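Local coordinates for uncharacterized protein YhfS (Escherichia coli, PDB 4J8L) that is a pyridoxal-phosphate-dependent protein of unknown function that carries its cofactor covalently on a lysine and may have a cysteine synthase-like activity, at residues Val22-Ile25 with Cys26-Pro30; Ile273-Ala276 with Gln277-Leu281; Leu351-Leu354 with Arg355-Ala359. All blocks are in the same frame, centred on the assembly; numbering follows the deposited sequence.

Interaction 1 of 3, residues Val22-Ile25 with Cys26-Pro30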
loop_
_atom_site.group_PDB
_atom_site.type_symbol
_atom_site.label_atom_id
_atom_site.label_comp_id
_atom_site.label_asym_id
_atom_site.label_seq_id
_atom_site.Cartn_x
_atom_site.Cartn_y
_atom_site.Cartn_z
ATOM N N VAL A 22 17.632 9.438 0.592
ATOM C CA VAL A 22 19.024 9.362 0.164
ATOM C C VAL A 22 19.961 9.884 1.254
ATOM O O VAL A 22 21.055 9.348 1.445
ATOM C CB VAL A 22 19.254 10.076 -1.184
ATOM C CG1 VAL A 22 20.732 10.025 -1.586
ATOM C CG2 VAL A 22 18.406 9.392 -2.244
ATOM N N ASP A 23 19.519 10.900 1.991
ATOM C CA ASP A 23 20.331 11.434 3.084
ATOM C C ASP A 23 20.573 10.362 4.136
ATOM O O ASP A 23 21.681 10.237 4.680
ATOM C CB ASP A 23 19.658 12.648 3.731
ATOM C CG ASP A 23 20.569 13.358 4.709
ATOM O OD1 ASP A 23 20.384 13.199 5.940
ATOM O OD2 ASP A 23 21.484 14.090 4.258
ATOM N N SER A 24 19.529 9.590 4.425
ATOM C CA SER A 24 19.661 8.494 5.367
ATOM C C SER A 24 20.618 7.421 4.850
ATOM O O SER A 24 21.400 6.862 5.623
ATOM C CB SER A 24 18.303 7.873 5.679
ATOM O OG SER A 24 18.456 6.899 6.696
ATOM N N ILE A 25 20.545 7.124 3.555
ATOM C CA ILE A 25 21.487 6.183 2.960
ATOM C C ILE A 25 22.933 6.657 3.190
ATOM O O ILE A 25 23.782 5.887 3.643
ATOM C CB ILE A 25 21.211 5.975 1.468
ATOM C CG1 ILE A 25 19.861 5.275 1.290
ATOM C CG2 ILE A 25 22.317 5.155 0.833
ATOM C CD1 ILE A 25 19.475 5.135 -0.200
ATOM N N CYS A 26 23.188 7.935 2.937
ATOM C CA CYS A 26 24.540 8.463 3.096
ATOM C C CYS A 26 25.036 8.323 4.532
ATOM O O CYS A 26 26.222 8.079 4.773
ATOM C CB CYS A 26 24.597 9.933 2.684
ATOM S SG CYS A 26 24.330 10.231 0.920
ATOM N N ARG A 27 24.123 8.482 5.482
ATOM C CA ARG A 27 24.502 8.492 6.888
ATOM C C ARG A 27 24.716 7.092 7.455
ATOM O O ARG A 27 25.251 6.935 8.553
ATOM C CB ARG A 27 23.463 9.264 7.702
ATOM C CG ARG A 27 23.650 10.771 7.608
ATOM C CD ARG A 27 22.690 11.535 8.511
ATOM N NE ARG A 27 21.338 11.540 7.986
ATOM C CZ ARG A 27 20.354 10.776 8.453
ATOM N NH1 ARG A 27 20.576 9.959 9.476
ATOM N NH2 ARG A 27 19.147 10.841 7.912
ATOM N N HIS A 28 24.305 6.081 6.696
ATOM C CA HIS A 28 24.417 4.691 7.134
ATOM C C HIS A 28 25.378 3.855 6.299
ATOM O O HIS A 28 25.769 2.769 6.725
ATOM C CB HIS A 28 23.036 4.017 7.152
ATOM C CG HIS A 28 22.140 4.533 8.231
ATOM N ND1 HIS A 28 21.346 5.650 8.074
ATOM C CD2 HIS A 28 21.937 4.101 9.500
ATOM C CE1 HIS A 28 20.687 5.878 9.199
ATOM N NE2 HIS A 28 21.024 4.950 10.074
ATOM N N PHE A 29 25.738 4.353 5.116
ATOM C CA PHE A 29 26.670 3.666 4.217
ATOM C C PHE A 29 27.796 4.608 3.802
ATOM O O PHE A 29 27.548 5.548 3.057
ATOM C CB PHE A 29 25.984 3.271 2.897
ATOM C CG PHE A 29 25.057 2.082 2.991
ATOM C CD1 PHE A 29 25.518 0.804 2.716
ATOM C CD2 PHE A 29 23.719 2.259 3.297
ATOM C CE1 PHE A 29 24.657 -0.290 2.777
ATOM C CE2 PHE A 29 22.853 1.173 3.364
ATOM C CZ PHE A 29 23.324 -0.102 3.098
ATOM N N PRO A 30 29.044 4.349 4.247
ATOM C CA PRO A 30 30.177 4.996 3.568
ATOM C C PRO A 30 30.054 4.668 2.077
ATOM O O PRO A 30 29.604 3.570 1.748
ATOM C CB PRO A 30 31.395 4.294 4.178
ATOM C CG PRO A 30 30.926 3.839 5.538
ATOM C CD PRO A 30 29.479 3.428 5.306
#
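With CG anti to the backbone N (chi1 -171°), D23 carries OD1 to R27, one helical turn on. R27 has CG anti to the carbonyl carbon, and its chain bends at chi3 (-74°). NE of R27 lies 2.8 Å from OD1 of D23 in a salt bridge. The carboxylate oxygen sits in the guanidinium plane, but NE comes from above the carboxylate plane. NH2 of R27 adds a weak second bond to the same OD1, and the guanidinium lays one face over CA of S24. ND1 of H28 donates to the backbone O of S24 at 2.7 Å, nearly straight and in the ring plane. O of I25 takes two donors, H28 N at 3.1 Å and F29 N at 2.9 Å. CG2 of I25 also touches CD2 of F29 at 4.1 Å. Outside the segment, D61 on helix 50-62 pairs with R27 NH1 and accepts from S24 OG. R27 is shared between the carboxylates of D23 and D61, which fixes its guanidinium between two helices. The bond from ND1 implies that H28 carries a proton on that nitrogen.

Interaction 2 of 3, residues Ile273-Ala276 with Gln277-Leu281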
loop_
_atom_site.group_PDB
_atom_site.type_symbol
_atom_site.label_atom_id
_atom_site.label_comp_id
_atom_site.label_asym_id
_atom_site.label_seq_id
_atom_site.Cartn_x
_atom_site.Cartn_y
_atom_site.Cartn_z
ATOM N N ILE A 273 -11.848 9.872 -9.189
ATOM C CA ILE A 273 -10.658 9.291 -8.592
ATOM C C ILE A 273 -11.044 8.684 -7.254
ATOM O O ILE A 273 -11.747 9.311 -6.457
ATOM C CB ILE A 273 -9.567 10.348 -8.394
ATOM C CG1 ILE A 273 -8.979 10.723 -9.752
ATOM C CG2 ILE A 273 -8.469 9.824 -7.478
ATOM C CD1 ILE A 273 -7.962 11.837 -9.692
ATOM N N ALA A 274 -10.601 7.455 -7.020
ATOM C CA ALA A 274 -10.902 6.769 -5.780
ATOM C C ALA A 274 -9.720 5.922 -5.344
ATOM O O ALA A 274 -8.942 5.460 -6.172
ATOM C CB ALA A 274 -12.122 5.892 -5.958
ATOM N N ASN A 275 -9.600 5.706 -4.041
ATOM C CA ASN A 275 -8.692 4.686 -3.547
ATOM C C ASN A 275 -9.398 3.341 -3.596
ATOM O O ASN A 275 -10.213 3.014 -2.725
ATOM C CB ASN A 275 -8.221 5.011 -2.138
ATOM C CG ASN A 275 -6.943 5.816 -2.142
ATOM O OD1 ASN A 275 -6.973 7.046 -2.208
ATOM N ND2 ASN A 275 -5.806 5.122 -2.090
ATOM N N ALA A 276 -9.112 2.581 -4.648
ATOM C CA ALA A 276 -9.809 1.326 -4.898
ATOM C C ALA A 276 -8.871 0.188 -5.317
ATOM O O ALA A 276 -8.959 -0.296 -6.437
ATOM C CB ALA A 276 -10.881 1.546 -5.970
ATOM N N GLN A 277 -7.961 -0.238 -4.442
ATOM C CA GLN A 277 -7.742 0.369 -3.134
ATOM C C GLN A 277 -6.610 1.386 -3.247
ATOM O O GLN A 277 -6.526 2.319 -2.453
ATOM C CB GLN A 277 -7.444 -0.702 -2.085
ATOM C CG GLN A 277 -8.597 -1.697 -1.936
ATOM C CD GLN A 277 -8.475 -2.571 -0.705
ATOM O OE1 GLN A 277 -7.380 -2.967 -0.316
ATOM N NE2 GLN A 277 -9.612 -2.880 -0.083
ATOM N N SER A 278 -5.748 1.211 -4.247
ATOM C CA SER A 278 -4.774 2.243 -4.572
ATOM C C SER A 278 -5.519 3.364 -5.281
ATOM O O SER A 278 -6.611 3.151 -5.800
ATOM C CB SER A 278 -3.658 1.696 -5.471
ATOM O OG SER A 278 -2.596 2.639 -5.591
ATOM N N LYS A 279 -4.935 4.557 -5.305
ATOM C CA LYS A 279 -5.597 5.703 -5.908
ATOM C C LYS A 279 -5.555 5.572 -7.432
ATOM O O LYS A 279 -4.480 5.552 -8.040
ATOM C CB LYS A 279 -4.957 7.004 -5.413
ATOM C CG LYS A 279 -5.741 8.277 -5.694
ATOM C CD LYS A 279 -5.140 9.437 -4.908
ATOM C CE LYS A 279 -5.783 10.759 -5.281
ATOM N NZ LYS A 279 -5.172 11.911 -4.538
ATOM N N VAL A 280 -6.738 5.444 -8.030
ATOM C CA VAL A 280 -6.906 5.164 -9.452
ATOM C C VAL A 280 -8.150 5.884 -9.966
ATOM O O VAL A 280 -8.885 6.509 -9.194
ATOM C CB VAL A 280 -7.120 3.649 -9.711
ATOM C CG1 VAL A 280 -5.887 2.853 -9.306
ATOM C CG2 VAL A 280 -8.355 3.150 -8.969
ATOM N N LEU A 281 -8.390 5.796 -11.270
ATOM C CA LEU A 281 -9.625 6.313 -11.847
ATOM C C LEU A 281 -10.689 5.233 -11.979
ATOM O O LEU A 281 -10.397 4.092 -12.344
ATOM C CB LEU A 281 -9.384 6.916 -13.236
ATOM C CG LEU A 281 -9.180 8.427 -13.219
ATOM C CD1 LEU A 281 -7.726 8.736 -12.930
ATOM C CD2 LEU A 281 -9.651 9.076 -14.507
HETATM O O HOH W 1 -3.003 5.400 -2.876
HETATM O O HOH W 2 -5.585 -0.784 -6.701
#
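K279 lies obliquely across both I273 and N275 on one face of a beta hairpin. It runs out fully extended, with CG anti to the backbone N (chi1 -166°), and its NZ reaches S8 OG and L6 O. Its aliphatic stem passes CG2 of I273, which is 3.6 Å from K279 CE. CG1 of I273 meets CD1 of L281 at 4.0 Å. ND2 of N275 donates to O of Q277 at 2.9 Å, and that oxygen lies close to the amide plane. A water takes a second bond from ND2 and one from K279 N. OD1 of N275 rests 3.8 Å from CB of K279 and accepts from L6 N. V280 points to the other face with A274, and its CG2 touches CB of A276 at the turn, 4.2 Å away. A274 and V280 form the antiparallel hydrogen-bonded pair. The peptide bond between A276 and Q277 is cis, and the turn is closed by A276 N bonding to S278 O at 2.8 Å. The hairpin joins strands 268-275 and 279-285 of the four-stranded antiparallel sheet. L281 continues the sheet by bonding to I340 of strand 337-341. I273 and L281 pack on helix 229-261.

Interaction 3 of 3, residues Leu351-Leu354 with Arg355-Ala359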
loop_
_atom_site.group_PDB
_atom_site.type_symbol
_atom_site.label_atom_id
_atom_site.label_comp_id
_atom_site.label_asym_id
_atom_site.label_seq_id
_atom_site.Cartn_x
_atom_site.Cartn_y
_atom_site.Cartn_z
ATOM N N LEU A 351 -6.237 8.423 -22.664
ATOM C CA LEU A 351 -7.394 8.932 -23.404
ATOM C C LEU A 351 -7.451 8.327 -24.805
ATOM O O LEU A 351 -8.526 7.951 -25.287
ATOM C CB LEU A 351 -7.340 10.460 -23.473
ATOM C CG LEU A 351 -8.552 11.269 -23.905
ATOM C CD1 LEU A 351 -9.672 11.095 -22.895
ATOM C CD2 LEU A 351 -8.160 12.731 -24.017
ATOM N N ARG A 352 -6.293 8.225 -25.453
ATOM C CA ARG A 352 -6.231 7.654 -26.790
ATOM C C ARG A 352 -6.640 6.184 -26.784
ATOM O O ARG A 352 -7.430 5.745 -27.615
ATOM C CB ARG A 352 -4.834 7.806 -27.392
ATOM C CG ARG A 352 -4.711 7.192 -28.794
ATOM C CD ARG A 352 -3.290 7.307 -29.358
ATOM N NE ARG A 352 -2.295 6.630 -28.521
ATOM C CZ ARG A 352 -2.158 5.310 -28.441
ATOM N NH1 ARG A 352 -2.962 4.511 -29.137
ATOM N NH2 ARG A 352 -1.231 4.784 -27.644
ATOM N N ILE A 353 -6.095 5.417 -25.848
ATOM C CA ILE A 353 -6.446 4.006 -25.766
ATOM C C ILE A 353 -7.941 3.856 -25.488
ATOM O O ILE A 353 -8.618 3.006 -26.085
ATOM C CB ILE A 353 -5.613 3.276 -24.685
ATOM C CG1 ILE A 353 -4.147 3.214 -25.113
ATOM C CG2 ILE A 353 -6.147 1.867 -24.466
ATOM C CD1 ILE A 353 -3.231 2.691 -24.003
ATOM N N LEU A 354 -8.465 4.696 -24.599
ATOM C CA LEU A 354 -9.904 4.693 -24.314
ATOM C C LEU A 354 -10.732 4.951 -25.570
ATOM O O LEU A 354 -11.670 4.206 -25.870
ATOM C CB LEU A 354 -10.244 5.755 -23.273
ATOM C CG LEU A 354 -10.543 5.294 -21.852
ATOM C CD1 LEU A 354 -10.958 6.483 -21.008
ATOM C CD2 LEU A 354 -11.633 4.231 -21.863
ATOM N N ARG A 355 -10.390 6.011 -26.301
ATOM C CA ARG A 355 -11.145 6.381 -27.499
ATOM C C ARG A 355 -11.054 5.336 -28.603
ATOM O O ARG A 355 -12.056 4.994 -29.233
ATOM C CB ARG A 355 -10.677 7.734 -28.043
ATOM C CG ARG A 355 -11.132 8.929 -27.229
ATOM C CD ARG A 355 -10.361 10.183 -27.634
ATOM N NE ARG A 355 -11.051 11.397 -27.219
ATOM C CZ ARG A 355 -10.477 12.589 -27.110
ATOM N NH1 ARG A 355 -9.185 12.737 -27.377
ATOM N NH2 ARG A 355 -11.199 13.636 -26.731
ATOM N N GLU A 356 -9.846 4.842 -28.849
ATOM C CA GLU A 356 -9.640 3.843 -29.890
ATOM C C GLU A 356 -10.365 2.537 -29.563
ATOM O O GLU A 356 -10.927 1.890 -30.453
ATOM C CB GLU A 356 -8.150 3.594 -30.107
ATOM C CG GLU A 356 -7.405 4.762 -30.745
ATOM C CD GLU A 356 -5.929 4.464 -30.916
ATOM O OE1 GLU A 356 -5.499 3.361 -30.526
ATOM O OE2 GLU A 356 -5.204 5.322 -31.453
ATOM N N SER A 357 -10.352 2.159 -28.286
ATOM C CA SER A 357 -11.017 0.941 -27.840
ATOM C C SER A 357 -12.528 1.046 -28.021
ATOM O O SER A 357 -13.165 0.128 -28.550
ATOM C CB SER A 357 -10.665 0.640 -26.384
ATOM O OG SER A 357 -9.264 0.458 -26.251
ATOM N N ILE A 358 -13.098 2.168 -27.589
ATOM C CA ILE A 358 -14.533 2.417 -27.764
ATOM C C ILE A 358 -14.946 2.417 -29.239
ATOM O O ILE A 358 -16.011 1.891 -29.613
ATOM C CB ILE A 358 -14.948 3.747 -27.094
ATOM C CG1 ILE A 358 -14.829 3.620 -25.577
ATOM C CG2 ILE A 358 -16.373 4.150 -27.496
ATOM C CD1 ILE A 358 -14.838 4.943 -24.846
ATOM N N ALA A 359 -14.100 2.991 -30.086
ATOM C CA ALA A 359 -14.401 3.063 -31.509
ATOM C C ALA A 359 -14.368 1.684 -32.167
ATOM O O ALA A 359 -14.931 1.489 -33.241
ATOM C CB ALA A 359 -13.431 4.014 -32.212
#
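S357 packs tightly back on I353 in the buried side of helix 347-360. Its OG sits beside the backbone N (chi1 -60°) and donates to O of I353 at 2.6 Å. S357 N bonds to the same oxygen at 2.9 Å, from the opposite face of its carbonyl plane, so the buried hydroxyl is satisfied within its own helix. At the next residue, I358 folds CG1 against O of L354 at 3.2 Å. The tips of these two side chains, L354 CD2 and I358 CD1, are farther apart at 4.4 Å. The helix is amphipathic and lies against the C-terminal antiparallel sheet: L354 and I358 touch F285 of strand 279-285, and I353 and L354 touch F319. S357 and I353 also meet A297 on helix 290-299. The polar side is looser. R352, bent at chi3, forms a salt bridge through NH1 to E356 OE1 at 3.1 Å, with the guanidinium and carboxylate planes 56° apart. Its bond to OE2 is weak, at 3.3 Å from NH1. R355 is exposed, yet its guanidinium has one face under CD2 of L351, which lies 3.5 Å from NH1. NH2 of R355 donates to O of A264.

In the fold
Interactions 1 and 3 each follow one helical turn, while interaction 2 is a strand hairpin. Interaction 2 is the most central, its centre about 11 Å from the centre of the chain, and its bonds are backbone to backbone except for one from the N275 amide. The centres of interactions 1 and 3 lie about 25 and 29 Å from the chain's centre, and both place an acid-arginine salt bridge four residues apart on the helix surface. Interaction 1 is partly buried, with V22 and I25 on helix 229-261 and its polar groups on helix 50-62. Interaction 3 is mostly buried and packs on F285 of strand 279-285, which begins in interaction 2. Interactions 1 and 2 both touch helix 229-261.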